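Local coordinates for 2,3-bisphosphoglycerate-independent phosphoglycerate mutase (Pyrococcus horikoshii, PDB 2ZKT), which probably catalyses the interconversion of 2-phosphoglycerate and 3-phosphoglycerate in glycolysis, as a metal-dependent mutase of the alkaline phosphatase superfamily, at residues Glu30-Pro35 / Leu319-Asp324; Gly44-Gln49 / Asp373-Phe378; Ile341-Asp346 / Pro362-Gly367. All blocks are in the same frame, centred on the assembly; numbering follows the deposited sequence.

Contact 1: residues Glu30-Pro35 / Leu319-Asp324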
loop_
_atom_site.group_PDB
_atom_site.type_symbol
_atom_site.label_atom_id
_atom_site.label_comp_id
_atom_site.label_asym_id
_atom_site.label_seq_id
_atom_site.Cartn_x
_atom_site.Cartn_y
_atom_site.Cartn_z
ATOM N N GLU B 30 1.819 2.755 6.346
ATOM C CA GLU B 30 1.331 3.938 5.647
ATOM C C GLU B 30 1.633 3.820 4.152
ATOM O O GLU B 30 0.748 4.019 3.309
ATOM C CB GLU B 30 1.971 5.208 6.245
ATOM C CG GLU B 30 1.540 5.474 7.687
ATOM C CD GLU B 30 2.426 6.491 8.407
ATOM O OE1 GLU B 30 3.638 6.572 8.077
ATOM O OE2 GLU B 30 1.915 7.199 9.320
ATOM N N TYR B 31 2.884 3.455 3.852
ATOM C CA TYR B 31 3.392 3.281 2.485
ATOM C C TYR B 31 2.614 2.195 1.719
ATOM O O TYR B 31 2.226 2.393 0.578
ATOM C CB TYR B 31 4.883 2.897 2.552
ATOM C CG TYR B 31 5.562 2.679 1.213
ATOM C CD1 TYR B 31 6.008 3.760 0.447
ATOM C CD2 TYR B 31 5.775 1.387 0.716
ATOM C CE1 TYR B 31 6.649 3.565 -0.777
ATOM C CE2 TYR B 31 6.419 1.180 -0.512
ATOM C CZ TYR B 31 6.853 2.274 -1.251
ATOM O OH TYR B 31 7.494 2.087 -2.467
ATOM N N ALA B 32 2.397 1.048 2.367
ATOM C CA ALA B 32 1.686 -0.078 1.759
ATOM C C ALA B 32 0.307 0.316 1.257
ATOM O O ALA B 32 -0.397 1.078 1.902
ATOM C CB ALA B 32 1.560 -1.224 2.776
ATOM N N ASN B 33 -0.079 -0.208 0.096
ATOM C CA ASN B 33 -1.394 0.080 -0.468
ATOM C C ASN B 33 -2.403 -0.814 0.264
ATOM O O ASN B 33 -2.440 -2.031 0.056
ATOM C CB ASN B 33 -1.384 -0.221 -1.977
ATOM C CG ASN B 33 -2.730 0.034 -2.639
ATOM O OD1 ASN B 33 -3.355 1.070 -2.419
ATOM N ND2 ASN B 33 -3.172 -0.911 -3.465
ATOM N N THR B 34 -3.221 -0.197 1.119
ATOM C CA THR B 34 -4.210 -0.923 1.921
ATOM C C THR B 34 -5.596 -0.281 1.833
ATOM O O THR B 34 -6.133 0.206 2.837
ATOM C CB THR B 34 -3.784 -0.939 3.406
ATOM O OG1 THR B 34 -3.731 0.416 3.894
ATOM C CG2 THR B 34 -2.393 -1.560 3.561
ATOM N N PRO B 35 -6.217 -0.312 0.639
ATOM C CA PRO B 35 -7.547 0.292 0.463
ATOM C C PRO B 35 -8.659 -0.205 1.394
ATOM O O PRO B 35 -9.580 0.548 1.701
ATOM C CB PRO B 35 -7.849 0.022 -1.012
ATOM C CG PRO B 35 -7.180 -1.304 -1.253
ATOM C CD PRO B 35 -5.839 -1.108 -0.553
ATOM N N LEU B 319 3.846 -7.463 2.737
ATOM C CA LEU B 319 3.064 -8.394 3.542
ATOM C C LEU B 319 1.806 -7.746 4.138
ATOM O O LEU B 319 0.763 -8.381 4.271
ATOM C CB LEU B 319 3.958 -8.935 4.655
ATOM C CG LEU B 319 5.025 -9.880 4.089
ATOM C CD1 LEU B 319 6.115 -10.225 5.106
ATOM C CD2 LEU B 319 4.444 -11.208 3.597
ATOM N N ILE B 320 1.937 -6.453 4.547
ATOM C CA ILE B 320 0.744 -5.771 5.052
ATOM C C ILE B 320 -0.321 -5.679 3.955
ATOM O O ILE B 320 -1.522 -5.643 4.210
ATOM C CB ILE B 320 1.110 -4.361 5.581
ATOM C CG1 ILE B 320 1.982 -4.467 6.851
ATOM C CG2 ILE B 320 -0.176 -3.595 5.964
ATOM C CD1 ILE B 320 2.502 -3.101 7.346
ATOM N N GLU B 321 0.167 -5.624 2.690
ATOM C CA GLU B 321 -0.763 -5.583 1.559
ATOM C C GLU B 321 -1.488 -6.924 1.376
ATOM O O GLU B 321 -2.652 -6.975 1.004
ATOM C CB GLU B 321 0.010 -5.208 0.277
ATOM C CG GLU B 321 0.187 -3.688 0.108
ATOM C CD GLU B 321 0.909 -3.365 -1.193
ATOM O OE1 GLU B 321 0.651 -4.017 -2.193
ATOM O OE2 GLU B 321 1.696 -2.425 -1.204
ATOM N N ARG B 322 -0.791 -8.029 1.641
ATOM C CA ARG B 322 -1.423 -9.343 1.522
ATOM C C ARG B 322 -2.513 -9.428 2.601
ATOM O O ARG B 322 -3.583 -10.014 2.391
ATOM C CB ARG B 322 -0.373 -10.457 1.693
ATOM C CG ARG B 322 0.537 -10.597 0.468
ATOM C CD ARG B 322 1.691 -11.573 0.683
ATOM N NE ARG B 322 1.238 -12.873 1.184
ATOM C CZ ARG B 322 2.065 -13.828 1.613
ATOM N NH1 ARG B 322 3.383 -13.620 1.593
ATOM N NH2 ARG B 322 1.579 -14.978 2.079
ATOM N N ALA B 323 -2.240 -8.825 3.759
ATOM C CA ALA B 323 -3.210 -8.814 4.847
ATOM C C ALA B 323 -4.430 -7.987 4.420
ATOM O O ALA B 323 -5.576 -8.374 4.692
ATOM C CB ALA B 323 -2.573 -8.215 6.130
ATOM N N ASP B 324 -4.199 -6.856 3.744
ATOM C CA ASP B 324 -5.329 -6.027 3.325
ATOM C C ASP B 324 -6.278 -6.814 2.427
ATOM O O ASP B 324 -7.507 -6.718 2.574
ATOM C CB ASP B 324 -4.863 -4.752 2.599
ATOM C CG ASP B 324 -5.946 -3.666 2.575
ATOM O OD1 ASP B 324 -6.357 -3.214 3.673
ATOM O OD2 ASP B 324 -6.395 -3.263 1.469
#

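Contact 2: residues Gly44-Gln49 / Asp373-Phe378. With CA (calcium ion), chain F.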
loop_
_atom_site.group_PDB
_atom_site.type_symbol
_atom_site.label_atom_id
_atom_site.label_comp_id
_atom_site.label_asym_id
_atom_site.label_seq_id
_atom_site.Cartn_x
_atom_site.Cartn_y
_atom_site.Cartn_z
ATOM N N GLY B 44 -14.929 3.936 10.467
ATOM C CA GLY B 44 -14.721 3.568 11.862
ATOM C C GLY B 44 -14.073 4.648 12.722
ATOM O O GLY B 44 -14.195 5.857 12.463
ATOM N N ILE B 45 -13.357 4.198 13.750
ATOM C CA ILE B 45 -12.683 5.084 14.672
ATOM C C ILE B 45 -11.286 4.513 14.880
ATOM O O ILE B 45 -11.102 3.290 14.884
ATOM C CB ILE B 45 -13.477 5.152 16.009
ATOM C CG1 ILE B 45 -12.938 6.269 16.904
ATOM C CG2 ILE B 45 -13.430 3.806 16.738
ATOM C CD1 ILE B 45 -13.786 6.481 18.171
ATOM N N LEU B 46 -10.302 5.394 15.049
ATOM C CA LEU B 46 -8.912 4.985 15.246
ATOM C C LEU B 46 -8.336 5.354 16.620
ATOM O O LEU B 46 -8.833 6.249 17.315
ATOM C CB LEU B 46 -8.033 5.619 14.159
ATOM C CG LEU B 46 -7.617 4.799 12.920
ATOM C CD1 LEU B 46 -8.804 4.131 12.274
ATOM C CD2 LEU B 46 -6.909 5.738 11.934
ATOM N N GLY B 47 -7.257 4.662 16.991
ATOM C CA GLY B 47 -6.582 4.932 18.251
ATOM C C GLY B 47 -5.190 4.298 18.272
ATOM O O GLY B 47 -4.775 3.641 17.316
ATOM N N GLN B 48 -4.469 4.506 19.378
ATOM C CA GLN B 48 -3.133 3.945 19.563
ATOM C C GLN B 48 -3.216 3.119 20.831
ATOM O O GLN B 48 -3.824 3.548 21.824
ATOM C CB GLN B 48 -2.079 5.033 19.804
ATOM C CG GLN B 48 -2.046 6.162 18.820
ATOM C CD GLN B 48 -0.890 7.119 19.100
ATOM O OE1 GLN B 48 0.251 6.854 18.707
ATOM N NE2 GLN B 48 -1.175 8.228 19.792
ATOM N N GLN B 49 -2.615 1.936 20.821
ATOM C CA GLN B 49 -2.659 1.121 22.033
ATOM C C GLN B 49 -1.276 0.697 22.464
ATOM O O GLN B 49 -0.423 0.370 21.627
ATOM C CB GLN B 49 -3.540 -0.126 21.835
ATOM C CG GLN B 49 -3.026 -1.123 20.807
ATOM C CD GLN B 49 -2.167 -2.233 21.414
ATOM O OE1 GLN B 49 -1.802 -2.199 22.594
ATOM N NE2 GLN B 49 -1.838 -3.220 20.592
ATOM N N ASP B 373 -14.872 8.652 13.787
ATOM C CA ASP B 373 -14.136 9.914 13.912
ATOM C C ASP B 373 -13.823 10.390 12.483
ATOM O O ASP B 373 -14.281 9.777 11.526
ATOM C CB ASP B 373 -12.846 9.722 14.762
ATOM C CG ASP B 373 -11.866 8.661 14.178
ATOM O OD1 ASP B 373 -11.919 8.362 12.947
ATOM O OD2 ASP B 373 -11.029 8.133 14.966
ATOM N N ASP B 374 -13.065 11.473 12.320
ATOM C CA ASP B 374 -12.784 11.952 10.967
ATOM C C ASP B 374 -11.478 11.471 10.326
ATOM O O ASP B 374 -10.936 12.145 9.450
ATOM C CB ASP B 374 -12.853 13.490 10.908
ATOM C CG ASP B 374 -11.912 14.153 11.880
ATOM O OD1 ASP B 374 -10.772 13.654 12.043
ATOM O OD2 ASP B 374 -12.306 15.183 12.475
ATOM N N THR B 375 -10.973 10.310 10.755
ATOM C CA THR B 375 -9.759 9.760 10.164
ATOM C C THR B 375 -10.168 9.150 8.807
ATOM O O THR B 375 -11.292 8.638 8.659
ATOM C CB THR B 375 -9.133 8.646 11.047
ATOM O OG1 THR B 375 -10.129 7.651 11.339
ATOM C CG2 THR B 375 -8.586 9.220 12.352
ATOM N N LYS B 376 -9.256 9.194 7.833
ATOM C CA LYS B 376 -9.535 8.684 6.486
ATOM C C LYS B 376 -8.777 7.415 6.093
ATOM O O LYS B 376 -9.312 6.588 5.352
ATOM C CB LYS B 376 -9.247 9.781 5.445
ATOM C CG LYS B 376 -10.106 11.035 5.591
ATOM C CD LYS B 376 -11.591 10.714 5.423
ATOM C CE LYS B 376 -12.455 11.973 5.522
ATOM N NZ LYS B 376 -13.924 11.678 5.363
ATOM N N ARG B 377 -7.536 7.261 6.563
ATOM C CA ARG B 377 -6.736 6.075 6.246
ATOM C C ARG B 377 -6.212 5.394 7.504
ATOM O O ARG B 377 -6.289 5.952 8.605
ATOM C CB ARG B 377 -5.548 6.439 5.349
ATOM C CG ARG B 377 -5.919 6.736 3.906
ATOM C CD ARG B 377 -4.675 7.077 3.095
ATOM N NE ARG B 377 -3.909 8.149 3.729
ATOM C CZ ARG B 377 -4.356 9.396 3.890
ATOM N NH1 ARG B 377 -5.571 9.734 3.457
ATOM N NH2 ARG B 377 -3.591 10.302 4.501
ATOM N N PHE B 378 -5.668 4.187 7.346
ATOM C CA PHE B 378 -5.141 3.456 8.496
ATOM C C PHE B 378 -3.622 3.569 8.548
ATOM O O PHE B 378 -2.919 3.018 7.707
ATOM C CB PHE B 378 -5.567 1.977 8.446
ATOM C CG PHE B 378 -5.227 1.201 9.704
ATOM C CD1 PHE B 378 -5.547 1.718 10.971
ATOM C CD2 PHE B 378 -4.585 -0.039 9.630
ATOM C CE1 PHE B 378 -5.234 1.018 12.143
ATOM C CE2 PHE B 378 -4.265 -0.756 10.802
ATOM C CZ PHE B 378 -4.590 -0.222 12.065
HETATM CA CA CA F . -15.169 8.966 9.372
HETATM O O HOH W 1 -13.061 7.567 10.754
HETATM O O HOH W 2 -13.419 9.645 8.080
HETATM O O HOH W 3 -16.838 8.913 8.008
#

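Contact 3: residues Ile341-Asp346 / Pro362-Gly367. With ZN (zinc ion), chain G.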
loop_
_atom_site.group_PDB
_atom_site.type_symbol
_atom_site.label_atom_id
_atom_site.label_comp_id
_atom_site.label_asym_id
_atom_site.label_seq_id
_atom_site.Cartn_x
_atom_site.Cartn_y
_atom_site.Cartn_z
ATOM N N ILE B 341 -15.662 -5.128 14.030
ATOM C CA ILE B 341 -14.301 -5.495 13.671
ATOM C C ILE B 341 -13.209 -4.575 14.224
ATOM O O ILE B 341 -13.318 -3.340 14.201
ATOM C CB ILE B 341 -14.148 -5.608 12.128
ATOM C CG1 ILE B 341 -12.744 -6.118 11.779
ATOM C CG2 ILE B 341 -14.397 -4.262 11.483
ATOM C CD1 ILE B 341 -12.554 -6.430 10.300
ATOM N N ALA B 342 -12.146 -5.203 14.730
ATOM C CA ALA B 342 -11.022 -4.470 15.284
ATOM C C ALA B 342 -9.738 -4.999 14.653
ATOM O O ALA B 342 -9.557 -6.212 14.496
ATOM C CB ALA B 342 -10.980 -4.630 16.812
ATOM N N ILE B 343 -8.846 -4.090 14.280
ATOM C CA ILE B 343 -7.590 -4.496 13.667
ATOM C C ILE B 343 -6.422 -3.748 14.292
ATOM O O ILE B 343 -6.456 -2.526 14.455
ATOM C CB ILE B 343 -7.603 -4.216 12.147
ATOM C CG1 ILE B 343 -8.737 -5.006 11.482
ATOM C CG2 ILE B 343 -6.246 -4.582 11.537
ATOM C CD1 ILE B 343 -8.962 -4.677 10.015
ATOM N N THR B 344 -5.381 -4.482 14.657
ATOM C CA THR B 344 -4.203 -3.836 15.216
ATOM C C THR B 344 -3.043 -4.827 15.251
ATOM O O THR B 344 -3.080 -5.888 14.647
ATOM C CB THR B 344 -4.542 -3.362 16.639
ATOM O OG1 THR B 344 -3.490 -2.518 17.120
ATOM C CG2 THR B 344 -4.671 -4.566 17.580
ATOM N N GLY B 345 -1.974 -4.428 15.956
ATOM C CA GLY B 345 -0.880 -5.363 16.172
ATOM C C GLY B 345 -0.696 -5.615 17.669
ATOM O O GLY B 345 -1.033 -4.788 18.505
ATOM N N ASP B 346 -0.199 -6.823 17.997
ATOM C CA ASP B 346 0.084 -7.106 19.401
ATOM C C ASP B 346 1.250 -6.252 19.921
ATOM O O ASP B 346 1.489 -6.132 21.118
ATOM C CB ASP B 346 0.404 -8.600 19.545
ATOM C CG ASP B 346 1.547 -8.974 18.609
ATOM O OD1 ASP B 346 1.571 -8.443 17.493
ATOM O OD2 ASP B 346 2.382 -9.792 18.991
ATOM N N PRO B 362 -1.002 1.143 16.033
ATOM C CA PRO B 362 -2.238 1.673 15.450
ATOM C C PRO B 362 -3.370 0.674 15.649
ATOM O O PRO B 362 -3.172 -0.544 15.559
ATOM C CB PRO B 362 -1.865 1.894 13.972
ATOM C CG PRO B 362 -0.773 0.892 13.745
ATOM C CD PRO B 362 0.043 0.969 15.004
ATOM N N LEU B 363 -4.557 1.212 15.931
ATOM C CA LEU B 363 -5.744 0.407 16.189
ATOM C C LEU B 363 -6.959 0.994 15.478
ATOM O O LEU B 363 -7.140 2.207 15.444
ATOM C CB LEU B 363 -6.030 0.386 17.707
ATOM C CG LEU B 363 -7.420 -0.084 18.187
ATOM C CD1 LEU B 363 -7.667 -1.525 17.719
ATOM C CD2 LEU B 363 -7.510 -0.005 19.714
ATOM N N LEU B 364 -7.800 0.129 14.920
ATOM C CA LEU B 364 -9.009 0.614 14.283
ATOM C C LEU B 364 -10.169 -0.295 14.694
ATOM O O LEU B 364 -9.992 -1.502 14.892
ATOM C CB LEU B 364 -8.851 0.647 12.756
ATOM C CG LEU B 364 -9.085 -0.574 11.851
ATOM C CD1 LEU B 364 -10.548 -0.995 11.859
ATOM C CD2 LEU B 364 -8.691 -0.188 10.421
ATOM N N ILE B 365 -11.346 0.305 14.848
ATOM C CA ILE B 365 -12.547 -0.433 15.192
ATOM C C ILE B 365 -13.664 0.093 14.293
ATOM O O ILE B 365 -13.862 1.316 14.169
ATOM C CB ILE B 365 -12.949 -0.224 16.668
ATOM C CG1 ILE B 365 -11.791 -0.640 17.586
ATOM C CG2 ILE B 365 -14.202 -1.043 16.978
ATOM C CD1 ILE B 365 -12.058 -0.365 19.068
ATOM N N ALA B 366 -14.389 -0.825 13.657
ATOM C CA ALA B 366 -15.479 -0.442 12.772
ATOM C C ALA B 366 -16.631 -1.429 12.919
ATOM O O ALA B 366 -16.420 -2.599 13.262
ATOM C CB ALA B 366 -14.990 -0.403 11.320
ATOM N N GLY B 367 -17.851 -0.956 12.662
ATOM C CA GLY B 367 -19.014 -1.824 12.786
ATOM C C GLY B 367 -20.179 -1.149 13.493
ATOM O O GLY B 367 -20.150 0.061 13.753
HETATM ZN ZN ZN G . 4.186 -10.805 18.069
#

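Contact 1: residues Glu30-Pro35 / Leu319-Asp324
Glu-321 and Asp-324 lean from one face of helix 313-331 onto the turn formed by Ala-32, Asn-33, Thr-34 and Pro-35. Glu-321 runs out straight beyond CG (chi2 -178°), and this extended chain carries its carboxylate to the backbone of Asn-33. There Asn-33 N donates to Glu-321 OE2 over 3.1 Å, in a nearly straight bond. The N-H comes down from above the carboxylate plane, 51° out of it. On the way, Glu-321 CG passes 3.1 Å from Asn-33 O and 3.9 Å from Ala-32 CB. One glutamate therefore lies along the backbone of Asn-33 and also meets the methyl of Ala-32.

Asp-324 sits one helical turn further on. Its side chain crosses that of Thr-34 at about a right angle, with Asp-324 OD1 3.4 Å from Thr-34 CB. Asp-324 OD2 lies against the proline ring, 3.0 Å from Pro-35 CD. Pro-35 N has no hydrogen to give. The bonds to this carboxylate come instead from the next two residues: Asn-36 N donates to OD2 and Met-37 N to OD1. An acid from another helix thus binds amides in the first turn of helix 35-43, where Thr-34 holds the N-cap position but makes no capping bond with its side chain. The negative charge at this helix start would probably suit the helix dipole.

Beside the two acids the contact is apolar. Thr-34 CG2 meets Ile-320 CG2 at 3.9 Å, the two side chains crossing at a slant. Ala-32 CB points at the helix and faces Ile-320 CB at 4.2 Å. Ile-320 also packs on Pro-28 and Leu-29. Across the dimer interface, Asn-33 packs on Asn-33 of the second subunit, and Pro-35 on Tyr-31 of that subunit.

Contact 2: residues Gly44-Gln49 / Asp373-Phe378
Asp-373 joins the start of strand 45-50 to the calcium loop. Leu-46 N donates to Asp-373 OD2 over 2.8 Å in an almost straight bond. The N-H arrives on the syn side, 33° out of the carboxylate plane. A second, more bent bond runs back from Asp-373 N to Gly-44 O at 3.2 Å. Asp-373 OD1 turns into its own loop. It accepts from Thr-375 N, which makes an Asx turn, and from Thr-375 OG1. With chi1 at 59°, CG lies between the backbone N and the carbonyl carbon, which lets OD1 turn back to Thr-375 while OD2 faces the strand. Gly-387 N is a further donor to OD2. With an alanine here both carboxylate oxygens go, which would probably leave Leu-46 N without its mate and the loop beside the calcium freer to move, its Asx turn lost. The backbone of the same residue binds the ion, with Asp-373 O 2.5 Å from the calcium. Glu-42 O, Thr-372 OG1 and three waters complete the site.

Outward from the polar centre, Ile-45 CG1 lies 3.3 Å from Asp-373 OD2, the two side chains at about a right angle. Leu-46 points into the loop. Leu-46 CD2 meets Thr-375 CB at 3.8 Å and Arg-377 O at 3.4 Å. Leu-46 CG reaches Phe-378 CD1 at 4.2 Å, at the ring edge and near the ring plane.

Leu-46 and Phe-378 both pack on Leu-364 of strand 361-366. Helix 35-43 adds Ala-41 against Leu-46 and Met-37 against Phe-378, and helix 380-383 brings Glu-382 against Leu-46 and Thr-375.

Contact 3: residues Ile341-Asp346 / Pro362-Gly367
Thr-344 ties the end of strand 339-344 to Pro-362 at the facing end of strand 361-366. Thr-344 CB lies 3.8 Å from Leu-363 CD1 and 3.3 Å from Pro-362 O. At the tip, Thr-344 OG1 donates to Pro-362 O over a short 2.5 Å. The hydroxyl stands above the carbonyl plane, 37° out of it. It reaches the neighbouring strand because OG1 is anti to the backbone N (chi1 -170°).

From here the strands run antiparallel, their axes 4.7 Å apart at 169°. Ile-343 and Leu-364 form a hydrogen-bonded pair, as do Ile-341 and Ala-366. In the second pair Ile-341 N donates to Ala-366 O over 2.7 Å. Between them Ala-342 and Ile-365 make a non-hydrogen-bonded pair.

One face of the sheet carries Ile-341, Ile-343, Leu-364 and Ala-366. On it Ile-343 CB meets Leu-364 CG at 3.9 Å. The other carries Ala-342, Thr-344, Leu-363 and Ile-365, and there Ala-342 CB touches Ile-365 CG1 at 4.1 Å. Past the strand end, Asp-346 OD2 binds a zinc ion at 2.3 Å. Asp-13, Ser-60 and His-347 are its other ligands, so the strand delivers a metal ligand from its C-terminal end, as in other alkaline phosphatase superfamily enzymes.

Strand 6-12 flanks strand 339-344 and bonds to the backbone of Ala-342 and Thr-344. Helix 35-43 packs Leu-40 on Ile-341, Ile-343 and Ala-366. Against the other face, helix 396-403 sets Met-400 on Ala-342 and Ile-399 on Ile-365.

How the contacts relate
Contacts 2 and 3 share the large mixed sheet, where strands 339-344, 361-366 and 45-50 are consecutive neighbours. Their centres are 9 Å apart. Gly-47 O and Leu-363 N, 2.8 Å apart, probably hydrogen-bond between them. Contact 1 does not touch either. Its centre lies about 16 Å from that of contact 2 and 14 Å from that of contact 3. Along the chain, contacts 1 and 2 cross, contact 3 follows contact 1, and contact 3 is nested within contact 2. Helix 35-43 begins at contact 1 and packs on the other two. The arrangement links the dimer-facing turn, the calcium loop and a zinc-bearing strand end within one metalloenzyme fold.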